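Local coordinates for haloacid dehalogenase domain protein hydrolase (Planctomyces limnophilus, PDB 4OVY) that probably acts as a hydrolase, perhaps a phosphatase, of the haloacid dehalogenase superfamily and binds a calcium ion, at residues Y176-P180 against E181-G185; G275-D278 against R279-D283; R14-L17 against E18-S22; L144-L147 against A148-Q152. One frame throughout, in Å; residues are numbered along the deposited sequence.

Contact 1 (Y176-P180 against E181-G185); sequences YGIPP and EQVIG. With EDO (1,2-ethanediol), chain D.
Pro179 and Pro180 fold against residues 181-183 in a short 3-10 turn, the last bend of the beta-alpha-beta crossover that carries the chain from helix 172-176 into strand 183-195. Glu181 comes first. Its CG sits between backbone N and carbonyl carbon (chi1 68°), and a second bend (chi2 -86°) carries the carboxylate back across the Pro179 ring, with OE1 3.4 Å from Pro179 CB and OE2 3.6 Å from Pro179 CG. The same two oxygens form salt bridges with the second subunit, OE2 with its Lys156 and OE1 with its Arg226, so the turn belongs to the dimer interface. Cutting the side chain back to an alanine would probably leave those two cations of the second subunit without their carboxylate and uncover one side of the Pro179 ring. Gln182 then closes the turn: its N donates to Pro179 O at 2.9 Å, coming from above the carbonyl plane, and its CB packs 3.9 Å from Ile178 CG2. Val183 N repeats the pattern one residue on, 3.1 Å from Pro180 O, an oxygen that also accepts from Arg169 NE. The CB of Val183 faces back toward the turn, and its CG2 lies 4.0 Å from Ile178 CG2 in a buried apolar patch. Ile184 points away from the turn, while its backbone pairs with Ile159 and Ser161 of strand 156-161. At Gly185 the backbone grips a 1,2-ethanediol, probably from the crystallisation liquor: Gly185 N donates to O1 of the diol at 3.1 Å, and the diol's O2 donates to Gly185 O at 2.6 Å.

Contact 2 (G275-D278 against R279-D283); sequences GRLD and RALTD
Asp278 starts helix 279-287 from the N-cap position, and its carbonyl oxygen receives Thr282 N at 3.0 Å in a nearly straight bond (172°). Its side chain makes no capping bond; Asp236 supplies acceptors from outside, OD1 for Asp278 N and Ala280 N, OD2 for Arg279 N. The Asp278 carboxylate, with CG turned anti to the backbone N (chi1 178°), instead runs alongside Arg279 and Thr282. Its OD2 lies over one face of the Arg279 guanidinium, 3.7 Å from NE, a long salt bridge of charge alone because no N-H points at the oxygen. Its OD1 takes a hydrogen bond from a water at 2.8 Å, and that water lies 2.7 Å from Thr282 OG1, so it ties the cap residue to the first turn. Arg270 NH2 reaches the same pair, bridging to Asp278 OD1 and bonding to Thr282 OG1. With an alanine in place of Asp278, Arg270 would probably lose its charged mate and the bridging water one of its holds. On the buried side Leu277 leans over the helix start: CD1 is 3.8 Å from Ala280 CB, and CG is 3.9 Å from Leu281 CB, the two leucines crossing at about a right angle. Beneath, Leu277 rests on Ile256 and His258 of strand 253-260 and Leu281 on His258, while Asp283 OD2 bonds to Tyr239 OH at the start of helix 239-246.

Contact 3 (R14-L17 against E18-S22); sequences RAIL and EYVKS
Ile16 and Val20, one turn apart, form the tight, buried flank of helix 11-24. Val20 CG2 lies beside the backbone N and anti to the carbonyl carbon, which presses this methyl to 3.3 Å from Ile16 O, whereas the two CG2 methyls, Ile16 to Val20, stay 4.3 Å apart. They touch only loosely and stand side by side on an apolar face turned to helix 141-152, Ile16 meeting Leu146, Val20 meeting Phe149 and Leu150. Four consecutive i to i+4 backbone bonds run beneath it, among them Tyr19 N to Ala15 O at 2.9 Å and Val20 N to Ile16 O at 3.0 Å. Tyr19 continues the buried flank. With CG anti to the backbone N (chi1 -174°) its ring is carried away from residues 14-17, to pack on Leu253 and Arg30, and its hydroxyl makes a weak hydrogen bond to Val229 O. The other flank is loose. Glu18 touches the preceding turn only near its root, CB 3.2 Å from Arg14 O, and its extended chain runs out at the surface; Lys21 does likewise, CB 3.3 Å from Leu17 O, before its chain bends at both chi3 and chi4. Arg14 turns its guanidinium away from residues 18-22 to a salt bridge with Asp9 and to a citrate, probably from the crystallisation liquor. Leu17 stands at the border between the two flanks, against Leu4 and Phe149. Such a division is that of an amphipathic alpha helix, here the N-terminal helix laid on strand 253-260 and helix 141-152 at the outside of the alpha/beta core.

Contact 4 (L144-L147 against A148-Q152); sequences LELL and AFLRQ
Leu146 and Leu150 make the main apolar contact along helix 141-152. Leu146 holds CG anti to its own backbone N (chi1 177°), which swings its branch forward along the helix, and CD1 arrives 3.8 Å from Leu150 CD1, the two side chains crossing obliquely. Leu150 also folds back on the backbone, CG 3.3 Å from Leu146 O. The same CD1 of Leu146 also meets the Phe149 ring obliquely, 4.5 Å from its CD2, a looser touch, and the ring goes on to meet that of His153. Hydrogen bonds between the segments are the regular i to i+4 series, from Ala148 N to Leu144 O at 3.1 Å through Arg151 N to Leu147 O at 3.0 Å. Glu145 points away from residues 148-152, and its OE2 bonds to Ser6 OG and Gln141 NE2. Arg151 makes the polar side-chain contact. A bend at chi3 (-67°) curls its guanidinium back, so that Leu147 O sits over one face, offset toward the rim, and NH2 lies 3.9 Å from Leu147 CB. No N-H serves that carbonyl from the guanidinium; NH2 is instead spent on Tyr176 O and Thr157 OG1, which probably holds the group between the end of helix 172-176 and strand 156-161. Leu146, Leu147 and Leu150 all lie on Phe41 of strand 38-41, next to the calcium-binding Asp42. An amphipathic helix laid on the parallel strands is consistent with the Rossmann-like alpha/beta core of haloacid dehalogenase-type hydrolases.

Overall arrangement
Contact 4 is the common neighbour of contacts 1 and 3. It meets contact 1, centres 14 Å apart, where Arg151 NH2 lies 2.9 Å from Tyr176 O, and contact 3, centres 13 Å apart, where Leu150 CD2 is 3.6 Å from Val20 CG2. Contacts 1 and 3 do not touch, their nearest atoms being about 15 Å apart. Contact 2 stands by itself, across the chain's centre from contact 1 and about 14 Å from it at the nearest atoms. Of the two it is the nearer to the calcium held by Asp42, Asp44 and Asn234: the Leu277 side chain is about 9 Å from the ion, against about 13 Å for that of Val183 in contact 1.

Contact 1 (Y176-P180 against E181-G185)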
loop_
_atom_site.group_PDB
_atom_site.type_symbol
_atom_site.label_atom_id
_atom_site.label_comp_id
_atom_site.label_asym_id
_atom_site.label_seq_id
_atom_site.Cartn_x
_atom_site.Cartn_y
_atom_site.Cartn_z
ATOM N N TYR A 176 10.071 9.569 -12.076
ATOM C CA TYR A 176 9.158 8.683 -12.814
ATOM C C TYR A 176 7.707 9.150 -12.838
ATOM O O TYR A 176 6.891 8.578 -13.569
ATOM C CB TYR A 176 9.161 7.273 -12.192
ATOM C CG TYR A 176 10.477 6.537 -12.242
ATOM C CD1 TYR A 176 11.236 6.489 -13.409
ATOM C CD2 TYR A 176 10.948 5.841 -11.128
ATOM C CE1 TYR A 176 12.432 5.791 -13.458
ATOM C CE2 TYR A 176 12.146 5.141 -11.169
ATOM C CZ TYR A 176 12.883 5.117 -12.333
ATOM O OH TYR A 176 14.066 4.422 -12.385
ATOM N N GLY A 177 7.366 10.149 -12.026
ATOM C CA GLY A 177 5.971 10.557 -11.868
ATOM C C GLY A 177 5.169 9.596 -11.010
ATOM O O GLY A 177 3.948 9.579 -11.077
ATOM N N ILE A 178 5.855 8.802 -10.189
ATOM C CA ILE A 178 5.201 7.795 -9.375
ATOM C C ILE A 178 5.287 8.205 -7.908
ATOM O O ILE A 178 6.395 8.280 -7.349
ATOM C CB ILE A 178 5.847 6.414 -9.596
ATOM C CG1 ILE A 178 5.663 5.992 -11.059
ATOM C CG2 ILE A 178 5.243 5.388 -8.646
ATOM C CD1 ILE A 178 6.410 4.730 -11.448
ATOM N N PRO A 179 4.129 8.480 -7.277
ATOM C CA PRO A 179 4.121 8.928 -5.890
ATOM C C PRO A 179 4.430 7.792 -4.918
ATOM O O PRO A 179 4.315 6.631 -5.286
ATOM C CB PRO A 179 2.687 9.407 -5.698
ATOM C CG PRO A 179 1.890 8.508 -6.576
ATOM C CD PRO A 179 2.757 8.257 -7.776
ATOM N N PRO A 180 4.802 8.122 -3.672
ATOM C CA PRO A 180 5.234 7.109 -2.700
ATOM C C PRO A 180 4.217 6.003 -2.447
ATOM O O PRO A 180 4.611 4.845 -2.265
ATOM C CB PRO A 180 5.487 7.917 -1.424
ATOM C CG PRO A 180 5.678 9.312 -1.880
ATOM C CD PRO A 180 4.860 9.482 -3.113
ATOM N N GLU A 181 2.926 6.344 -2.460
ATOM C CA GLU A 181 1.868 5.345 -2.248
ATOM C C GLU A 181 1.737 4.323 -3.392
ATOM O O GLU A 181 0.960 3.378 -3.279
ATOM C CB GLU A 181 0.513 6.011 -1.937
ATOM C CG GLU A 181 -0.134 6.800 -3.078
ATOM C CD GLU A 181 0.325 8.248 -3.176
ATOM O OE1 GLU A 181 1.393 8.617 -2.615
ATOM O OE2 GLU A 181 -0.402 9.025 -3.833
ATOM N N GLN A 182 2.483 4.513 -4.481
ATOM C CA GLN A 182 2.486 3.580 -5.601
ATOM C C GLN A 182 3.853 2.936 -5.811
ATOM O O GLN A 182 4.155 2.427 -6.894
ATOM C CB GLN A 182 1.999 4.286 -6.872
ATOM C CG GLN A 182 0.525 4.615 -6.771
ATOM C CD GLN A 182 -0.044 5.375 -7.951
ATOM O OE1 GLN A 182 0.479 5.358 -9.072
ATOM N NE2 GLN A 182 -1.142 6.023 -7.702
ATOM N N VAL A 183 4.675 2.969 -4.765
ATOM C CA VAL A 183 5.967 2.299 -4.767
ATOM C C VAL A 183 5.858 1.131 -3.791
ATOM O O VAL A 183 5.468 1.311 -2.639
ATOM C CB VAL A 183 7.109 3.234 -4.332
ATOM C CG1 VAL A 183 8.434 2.469 -4.298
ATOM C CG2 VAL A 183 7.203 4.439 -5.262
ATOM N N ILE A 184 6.165 -0.063 -4.279
ATOM C CA ILE A 184 6.172 -1.272 -3.473
ATOM C C ILE A 184 7.589 -1.814 -3.522
ATOM O O ILE A 184 8.194 -1.905 -4.594
ATOM C CB ILE A 184 5.176 -2.311 -4.022
ATOM C CG1 ILE A 184 3.748 -1.786 -3.891
ATOM C CG2 ILE A 184 5.298 -3.644 -3.298
ATOM C CD1 ILE A 184 2.730 -2.599 -4.666
ATOM N N GLY A 185 8.126 -2.151 -2.359
ATOM C CA GLY A 185 9.500 -2.603 -2.274
ATOM C C GLY A 185 9.759 -3.419 -1.025
ATOM O O GLY A 185 8.834 -3.764 -0.282
HETATM C C1 EDO D . 5.767 -3.836 0.423
HETATM O O1 EDO D . 5.972 -2.524 -0.122
HETATM C C2 EDO D . 6.210 -3.906 1.886
HETATM O O2 EDO D . 7.592 -3.566 2.037
#

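Contact 2 (G275-D278 against R279-D283)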
loop_
_atom_site.group_PDB
_atom_site.type_symbol
_atom_site.label_atom_id
_atom_site.label_comp_id
_atom_site.label_asym_id
_atom_site.label_seq_id
_atom_site.Cartn_x
_atom_site.Cartn_y
_atom_site.Cartn_z
ATOM N N GLY A 275 20.549 -8.599 -12.179
ATOM C CA GLY A 275 19.480 -8.647 -13.177
ATOM C C GLY A 275 19.555 -9.850 -14.102
ATOM O O GLY A 275 19.261 -9.742 -15.298
ATOM N N ARG A 276 19.939 -11.000 -13.550
ATOM C CA ARG A 276 20.034 -12.227 -14.330
ATOM C C ARG A 276 18.698 -12.549 -14.991
ATOM O O ARG A 276 17.660 -12.582 -14.335
ATOM C CB ARG A 276 20.475 -13.416 -13.466
ATOM C CG ARG A 276 20.864 -14.644 -14.285
ATOM C CD ARG A 276 21.188 -15.843 -13.407
ATOM N NE ARG A 276 22.192 -15.532 -12.389
ATOM C CZ ARG A 276 23.517 -15.579 -12.562
ATOM N NH1 ARG A 276 24.053 -15.927 -13.726
ATOM N NH2 ARG A 276 24.319 -15.272 -11.549
ATOM N N LEU A 277 18.753 -12.774 -16.297
ATOM C CA LEU A 277 17.585 -13.082 -17.113
ATOM C C LEU A 277 17.894 -14.366 -17.869
ATOM O O LEU A 277 18.805 -14.399 -18.691
ATOM C CB LEU A 277 17.310 -11.937 -18.092
ATOM C CG LEU A 277 16.187 -12.177 -19.114
ATOM C CD1 LEU A 277 14.857 -12.442 -18.418
ATOM C CD2 LEU A 277 16.076 -11.018 -20.094
ATOM N N ASP A 278 17.137 -15.419 -17.579
ATOM C CA ASP A 278 17.426 -16.747 -18.100
ATOM C C ASP A 278 16.136 -17.543 -18.230
ATOM O O ASP A 278 15.645 -17.748 -19.338
ATOM C CB ASP A 278 18.439 -17.444 -17.191
ATOM C CG ASP A 278 18.776 -18.861 -17.632
ATOM O OD1 ASP A 278 18.552 -19.240 -18.802
ATOM O OD2 ASP A 278 19.296 -19.598 -16.784
ATOM N N ARG A 279 15.571 -17.957 -17.102
ATOM C CA ARG A 279 14.344 -18.752 -17.111
ATOM C C ARG A 279 13.170 -17.992 -17.742
ATOM O O ARG A 279 12.386 -18.565 -18.514
ATOM C CB ARG A 279 13.979 -19.190 -15.688
ATOM C CG ARG A 279 15.098 -19.889 -14.918
ATOM C CD ARG A 279 15.674 -21.062 -15.682
ATOM N NE ARG A 279 16.829 -21.641 -15.008
ATOM C CZ ARG A 279 17.546 -22.648 -15.492
ATOM N NH1 ARG A 279 17.221 -23.207 -16.654
ATOM N NH2 ARG A 279 18.591 -23.104 -14.810
ATOM N N ALA A 280 13.057 -16.708 -17.425
ATOM C CA ALA A 280 11.974 -15.887 -17.966
ATOM C C ALA A 280 12.111 -15.689 -19.474
ATOM O O ALA A 280 11.108 -15.631 -20.189
ATOM C CB ALA A 280 11.917 -14.537 -17.258
ATOM N N LEU A 281 13.350 -15.571 -19.946
ATOM C CA LEU A 281 13.628 -15.394 -21.376
ATOM C C LEU A 281 13.296 -16.664 -22.164
ATOM O O LEU A 281 12.635 -16.618 -23.203
ATOM C CB LEU A 281 15.095 -14.997 -21.570
ATOM C CG LEU A 281 15.580 -14.621 -22.968
ATOM C CD1 LEU A 281 14.718 -13.523 -23.568
ATOM C CD2 LEU A 281 17.039 -14.193 -22.905
ATOM N N THR A 282 13.740 -17.803 -21.649
ATOM C CA THR A 282 13.425 -19.086 -22.264
ATOM C C THR A 282 11.913 -19.331 -22.362
ATOM O O THR A 282 11.449 -19.861 -23.363
ATOM C CB THR A 282 14.119 -20.217 -21.492
ATOM O OG1 THR A 282 15.536 -20.035 -21.604
ATOM C CG2 THR A 282 13.738 -21.602 -22.030
ATOM N N ASP A 283 11.156 -18.925 -21.341
ATOM C CA ASP A 283 9.711 -19.164 -21.302
ATOM C C ASP A 283 8.871 -18.064 -21.957
ATOM O O ASP A 283 7.650 -18.212 -22.074
ATOM C CB ASP A 283 9.238 -19.367 -19.863
ATOM C CG ASP A 283 9.495 -20.773 -19.350
ATOM O OD1 ASP A 283 10.039 -21.614 -20.099
ATOM O OD2 ASP A 283 9.137 -21.034 -18.187
HETATM O O HOH W 1 16.749 -21.288 -19.521
#

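Contact 3 (R14-L17 against E18-S22)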
loop_
_atom_site.group_PDB
_atom_site.type_symbol
_atom_site.label_atom_id
_atom_site.label_comp_id
_atom_site.label_asym_id
_atom_site.label_seq_id
_atom_site.Cartn_x
_atom_site.Cartn_y
_atom_site.Cartn_z
ATOM N N ARG A 14 4.172 -2.503 -30.997
ATOM C CA ARG A 14 2.885 -2.947 -31.544
ATOM C C ARG A 14 1.979 -3.500 -30.453
ATOM O O ARG A 14 0.800 -3.152 -30.383
ATOM C CB ARG A 14 3.080 -3.986 -32.650
ATOM C CG ARG A 14 3.687 -3.407 -33.918
ATOM C CD ARG A 14 3.623 -4.372 -35.088
ATOM N NE ARG A 14 4.512 -5.518 -34.933
ATOM C CZ ARG A 14 5.815 -5.534 -35.218
ATOM N NH1 ARG A 14 6.437 -4.450 -35.677
ATOM N NH2 ARG A 14 6.505 -6.655 -35.040
ATOM N N ALA A 15 2.540 -4.346 -29.594
ATOM C CA ALA A 15 1.787 -4.952 -28.498
ATOM C C ALA A 15 1.274 -3.917 -27.502
ATOM O O ALA A 15 0.132 -3.998 -27.059
ATOM C CB ALA A 15 2.643 -5.981 -27.775
ATOM N N ILE A 16 2.119 -2.951 -27.146
ATOM C CA ILE A 16 1.742 -1.930 -26.179
ATOM C C ILE A 16 0.601 -1.077 -26.721
ATOM O O ILE A 16 -0.417 -0.911 -26.051
ATOM C CB ILE A 16 2.935 -1.040 -25.779
ATOM C CG1 ILE A 16 3.927 -1.849 -24.942
ATOM C CG2 ILE A 16 2.457 0.177 -24.993
ATOM C CD1 ILE A 16 5.280 -1.194 -24.795
ATOM N N LEU A 17 0.765 -0.561 -27.937
ATOM C CA LEU A 17 -0.248 0.319 -28.526
ATOM C C LEU A 17 -1.579 -0.408 -28.711
ATOM O O LEU A 17 -2.629 0.135 -28.380
ATOM C CB LEU A 17 0.243 0.905 -29.855
ATOM C CG LEU A 17 1.449 1.848 -29.771
ATOM C CD1 LEU A 17 1.966 2.155 -31.168
ATOM C CD2 LEU A 17 1.121 3.135 -29.023
ATOM N N GLU A 18 -1.519 -1.640 -29.221
ATOM C CA GLU A 18 -2.711 -2.465 -29.459
ATOM C C GLU A 18 -3.451 -2.767 -28.155
ATOM O O GLU A 18 -4.678 -2.629 -28.065
ATOM C CB GLU A 18 -2.306 -3.779 -30.147
ATOM C CG GLU A 18 -3.456 -4.685 -30.577
ATOM C CD GLU A 18 -3.039 -5.694 -31.649
ATOM O OE1 GLU A 18 -1.960 -6.316 -31.490
ATOM O OE2 GLU A 18 -3.783 -5.864 -32.656
ATOM N N TYR A 19 -2.697 -3.181 -27.147
ATOM C CA TYR A 19 -3.280 -3.556 -25.867
ATOM C C TYR A 19 -3.915 -2.358 -25.162
ATOM O O TYR A 19 -5.053 -2.437 -24.692
ATOM C CB TYR A 19 -2.218 -4.194 -24.976
ATOM C CG TYR A 19 -2.770 -4.736 -23.686
ATOM C CD1 TYR A 19 -3.502 -5.918 -23.673
ATOM C CD2 TYR A 19 -2.559 -4.077 -22.479
ATOM C CE1 TYR A 19 -4.010 -6.433 -22.493
ATOM C CE2 TYR A 19 -3.064 -4.587 -21.284
ATOM C CZ TYR A 19 -3.792 -5.761 -21.300
ATOM O OH TYR A 19 -4.302 -6.275 -20.132
ATOM N N VAL A 20 -3.189 -1.247 -25.097
ATOM C CA VAL A 20 -3.720 -0.058 -24.442
ATOM C C VAL A 20 -4.990 0.420 -25.157
ATOM O O VAL A 20 -5.979 0.751 -24.512
ATOM C CB VAL A 20 -2.667 1.060 -24.336
ATOM C CG1 VAL A 20 -3.302 2.362 -23.853
ATOM C CG2 VAL A 20 -1.554 0.624 -23.384
ATOM N N LYS A 21 -4.973 0.429 -26.484
ATOM C CA LYS A 21 -6.168 0.792 -27.240
ATOM C C LYS A 21 -7.335 -0.130 -26.914
ATOM O O LYS A 21 -8.460 0.320 -26.690
ATOM C CB LYS A 21 -5.895 0.739 -28.737
ATOM C CG LYS A 21 -7.013 1.354 -29.571
ATOM C CD LYS A 21 -6.571 1.583 -31.004
ATOM C CE LYS A 21 -5.476 2.640 -31.124
ATOM N NZ LYS A 21 -5.890 3.961 -30.576
ATOM N N SER A 22 -7.052 -1.428 -26.880
ATOM C CA SER A 22 -8.081 -2.436 -26.685
ATOM C C SER A 22 -8.730 -2.345 -25.304
ATOM O O SER A 22 -9.948 -2.485 -25.178
ATOM C CB SER A 22 -7.485 -3.824 -26.886
ATOM O OG SER A 22 -8.482 -4.812 -26.745
#

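Contact 4 (L144-L147 against A148-Q152)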
loop_
_atom_site.group_PDB
_atom_site.type_symbol
_atom_site.label_atom_id
_atom_site.label_comp_id
_atom_site.label_asym_id
_atom_site.label_seq_id
_atom_site.Cartn_x
_atom_site.Cartn_y
_atom_site.Cartn_z
ATOM N N LEU A 144 10.179 6.277 -19.650
ATOM C CA LEU A 144 9.509 7.508 -19.215
ATOM C C LEU A 144 8.325 7.831 -20.134
ATOM O O LEU A 144 7.254 8.235 -19.677
ATOM C CB LEU A 144 10.474 8.685 -19.198
ATOM C CG LEU A 144 11.692 8.611 -18.276
ATOM C CD1 LEU A 144 12.441 9.936 -18.346
ATOM C CD2 LEU A 144 11.290 8.275 -16.850
ATOM N N GLU A 145 8.532 7.655 -21.432
ATOM C CA GLU A 145 7.458 7.825 -22.411
ATOM C C GLU A 145 6.319 6.833 -22.178
ATOM O O GLU A 145 5.149 7.204 -22.235
ATOM C CB GLU A 145 8.000 7.687 -23.832
ATOM C CG GLU A 145 8.914 8.832 -24.224
ATOM C CD GLU A 145 9.672 8.587 -25.509
ATOM O OE1 GLU A 145 9.339 7.619 -26.238
ATOM O OE2 GLU A 145 10.602 9.376 -25.790
ATOM N N LEU A 146 6.669 5.580 -21.904
ATOM C CA LEU A 146 5.666 4.548 -21.652
ATOM C C LEU A 146 4.843 4.868 -20.411
ATOM O O LEU A 146 3.621 4.770 -20.438
ATOM C CB LEU A 146 6.325 3.169 -21.529
ATOM C CG LEU A 146 5.394 2.003 -21.193
ATOM C CD1 LEU A 146 4.259 1.875 -22.210
ATOM C CD2 LEU A 146 6.207 0.725 -21.140
ATOM N N LEU A 147 5.510 5.265 -19.330
ATOM C CA LEU A 147 4.808 5.681 -18.109
ATOM C C LEU A 147 3.797 6.813 -18.372
ATOM O O LEU A 147 2.648 6.735 -17.937
ATOM C CB LEU A 147 5.808 6.118 -17.039
ATOM C CG LEU A 147 6.622 5.000 -16.383
ATOM C CD1 LEU A 147 7.793 5.605 -15.627
ATOM C CD2 LEU A 147 5.759 4.148 -15.462
ATOM N N ALA A 148 4.227 7.849 -19.090
ATOM C CA ALA A 148 3.352 8.979 -19.420
ATOM C C ALA A 148 2.166 8.547 -20.285
ATOM O O ALA A 148 1.032 8.967 -20.054
ATOM C CB ALA A 148 4.142 10.077 -20.132
ATOM N N PHE A 149 2.447 7.709 -21.278
ATOM C CA PHE A 149 1.436 7.200 -22.199
ATOM C C PHE A 149 0.348 6.439 -21.438
ATOM O O PHE A 149 -0.842 6.638 -21.657
ATOM C CB PHE A 149 2.104 6.289 -23.235
ATOM C CG PHE A 149 1.144 5.617 -24.179
ATOM C CD1 PHE A 149 0.453 6.356 -25.134
ATOM C CD2 PHE A 149 0.961 4.243 -24.143
ATOM C CE1 PHE A 149 -0.419 5.737 -26.021
ATOM C CE2 PHE A 149 0.082 3.618 -25.026
ATOM C CZ PHE A 149 -0.609 4.367 -25.966
ATOM N N LEU A 150 0.772 5.564 -20.538
ATOM C CA LEU A 150 -0.168 4.791 -19.728
ATOM C C LEU A 150 -0.998 5.692 -18.811
ATOM O O LEU A 150 -2.214 5.527 -18.700
ATOM C CB LEU A 150 0.581 3.728 -18.922
ATOM C CG LEU A 150 1.219 2.632 -19.785
ATOM C CD1 LEU A 150 2.223 1.818 -18.986
ATOM C CD2 LEU A 150 0.160 1.727 -20.403
ATOM N N ARG A 151 -0.353 6.655 -18.166
ATOM C CA ARG A 151 -1.083 7.583 -17.295
ATOM C C ARG A 151 -2.065 8.455 -18.089
ATOM O O ARG A 151 -3.157 8.743 -17.614
ATOM C CB ARG A 151 -0.120 8.411 -16.444
ATOM C CG ARG A 151 0.563 7.572 -15.364
ATOM C CD ARG A 151 1.279 8.429 -14.331
ATOM N NE ARG A 151 2.418 9.143 -14.902
ATOM C CZ ARG A 151 3.709 8.827 -14.736
ATOM N NH1 ARG A 151 4.629 9.571 -15.324
ATOM N NH2 ARG A 151 4.100 7.783 -14.003
ATOM N N GLN A 152 -1.697 8.833 -19.307
ATOM C CA GLN A 152 -2.620 9.556 -20.200
ATOM C C GLN A 152 -3.878 8.746 -20.508
ATOM O O GLN A 152 -4.932 9.319 -20.756
ATOM C CB GLN A 152 -1.919 9.956 -21.499
ATOM C CG GLN A 152 -0.930 11.105 -21.335
ATOM C CD GLN A 152 0.042 11.229 -22.504
ATOM O OE1 GLN A 152 -0.162 10.645 -23.574
ATOM N NE2 GLN A 152 1.110 11.994 -22.301
#